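Local coordinates for protein PBP5 (PDB 3A3J) that removes the terminal D-alanine from cell-wall peptide precursors as a penicillin-binding D-alanyl-D-alanine carboxypeptidase of the peptidase S11 family, at residues Ile55-Met60 and Val86-Leu91. Sequence-based numbering, arbitrary orientation.
Sequences IHNTDM and VSVADL
V88, the first residue of helix 88-98, fits against the turn formed by H56 to D59, and here the packing is tight. V88 CB lies 3.4 Å from H56 O. The two methyls part company: V88 CG1, anti to the backbone N (chi1 156°), reaches toward I55 CD1 at 4.1 Å, while V88 CG2 meets D59 CB at 3.6 Å. I55 and V88 are both buried, and helix 101-112 covers them through I111 and H110; helix 38-51 also packs on I55. The turn is type I, closed by D59 N to H56 O and braced by its own aspartate: H56 N donates to D59 OD2 at 2.9 Å, reaching it from above the carboxylate plane. H110 NE2 is hydrogen-bonded to the same oxygen, which ties the turn to helix 101-112. Two carbonyls of the turn receive the first N-H groups of the helix. A89 N meets a lone pair of N57 O, in the carbonyl plane, at 3.1 Å; V88 N approaches D59 O almost end-on to the carbonyl at 2.9 Å, the more bent bond of the two, 141° at the hydrogen. Within the D-alanyl-D-alanine carboxypeptidase region, away from the active-site residues, the loop after helix 38-51 thus joins a strand-to-helix junction: S87 ends strand 85-87, pairs antiparallel with M60 at a non-hydrogen-bonded position of a two-stranded sheet, and serves as N-cap. Its OG, lying between backbone N and carbonyl carbon (chi1 73°), accepts from D90 N, while S87 CA makes a C-H···O contact to D59 O. The solvent side is looser in its exposure. The exposed M60 bends at chi2 and chi3 to lay its thioether alongside S87, M60 SD 3.8 Å from S87 CB. The exposed N57 lays its amide beside A89, N57 ND2 3.6 Å from A89 CA.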
# COMPACT_ATOMS: atom_id res chain seq x y z
N ILE A 55 3.87 18.80 -11.28
CA ILE A 55 3.54 19.89 -10.40
C ILE A 55 4.76 19.90 -9.51
O ILE A 55 5.57 18.95 -9.54
CB ILE A 55 2.22 19.68 -9.57
CG1 ILE A 55 2.35 18.50 -8.57
CG2 ILE A 55 0.96 19.53 -10.47
CD1 ILE A 55 1.10 18.25 -7.65
N HIS A 56 4.91 20.98 -8.75
CA HIS A 56 6.04 21.17 -7.85
C HIS A 56 5.52 21.53 -6.49
O HIS A 56 4.45 22.09 -6.39
CB HIS A 56 6.98 22.21 -8.40
CG HIS A 56 7.78 21.69 -9.55
ND1 HIS A 56 7.28 21.62 -10.83
CD2 HIS A 56 9.02 21.14 -9.59
CE1 HIS A 56 8.16 21.04 -11.62
NE2 HIS A 56 9.23 20.74 -10.90
N ASN A 57 6.22 21.12 -5.44
CA ASN A 57 5.79 21.50 -4.10
C ASN A 57 5.68 23.01 -3.93
O ASN A 57 4.95 23.51 -3.08
CB ASN A 57 6.78 20.98 -3.05
CG ASN A 57 6.53 19.57 -2.68
OD1 ASN A 57 7.45 18.78 -2.57
ND2 ASN A 57 5.29 19.24 -2.51
N THR A 58 6.49 23.75 -4.66
CA THR A 58 6.46 25.20 -4.56
C THR A 58 5.32 25.82 -5.38
O THR A 58 5.09 27.03 -5.30
CB THR A 58 7.73 25.75 -5.06
OG1 THR A 58 8.07 25.01 -6.24
CG2 THR A 58 8.81 25.53 -3.98
N ASP A 59 4.54 25.04 -6.12
CA ASP A 59 3.40 25.70 -6.74
C ASP A 59 2.53 26.43 -5.70
O ASP A 59 2.19 25.88 -4.69
CB ASP A 59 2.57 24.73 -7.55
CG ASP A 59 3.38 24.07 -8.62
OD1 ASP A 59 4.46 24.59 -8.98
OD2 ASP A 59 2.95 23.03 -9.12
N MET A 60 2.19 27.68 -5.97
CA MET A 60 1.29 28.48 -5.12
C MET A 60 -0.06 28.32 -5.76
O MET A 60 -0.20 28.60 -6.96
CB MET A 60 1.72 29.93 -5.08
CG MET A 60 3.06 30.14 -4.40
SD MET A 60 3.10 29.28 -2.74
CE MET A 60 2.09 30.36 -1.72
N VAL A 86 -1.59 29.27 -1.52
CA VAL A 86 -1.08 28.19 -0.62
C VAL A 86 -0.25 27.16 -1.39
O VAL A 86 -0.69 26.67 -2.42
CB VAL A 86 -2.26 27.45 0.08
CG1 VAL A 86 -1.77 26.40 1.10
CG2 VAL A 86 -3.10 28.45 0.78
N SER A 87 0.93 26.82 -0.88
CA SER A 87 1.80 25.91 -1.61
C SER A 87 1.27 24.46 -1.67
O SER A 87 0.51 23.99 -0.82
CB SER A 87 3.20 25.89 -1.02
OG SER A 87 3.05 25.17 0.20
N VAL A 88 1.65 23.78 -2.73
CA VAL A 88 1.28 22.39 -2.90
C VAL A 88 1.83 21.58 -1.70
O VAL A 88 1.13 20.75 -1.15
CB VAL A 88 1.86 21.88 -4.24
CG1 VAL A 88 2.03 20.39 -4.23
CG2 VAL A 88 0.96 22.33 -5.43
N ALA A 89 3.04 21.88 -1.23
CA ALA A 89 3.59 21.22 0.02
C ALA A 89 2.61 21.36 1.18
O ALA A 89 2.21 20.37 1.79
CB ALA A 89 4.92 21.86 0.40
N ASP A 90 2.12 22.57 1.46
CA ASP A 90 1.17 22.71 2.58
C ASP A 90 -0.06 21.96 2.31
O ASP A 90 -0.61 21.31 3.21
CB ASP A 90 0.77 24.18 2.88
CG ASP A 90 1.87 24.92 3.65
OD1 ASP A 90 2.61 24.19 4.32
OD2 ASP A 90 1.99 26.17 3.64
N LEU A 91 -0.55 22.04 1.08
CA LEU A 91 -1.83 21.40 0.81
C LEU A 91 -1.76 19.89 1.02
O LEU A 91 -2.62 19.29 1.57
CB LEU A 91 -2.31 21.75 -0.61
CG LEU A 91 -2.69 23.22 -0.90
CD1 LEU A 91 -2.93 23.35 -2.39
CD2 LEU A 91 -3.97 23.47 -0.12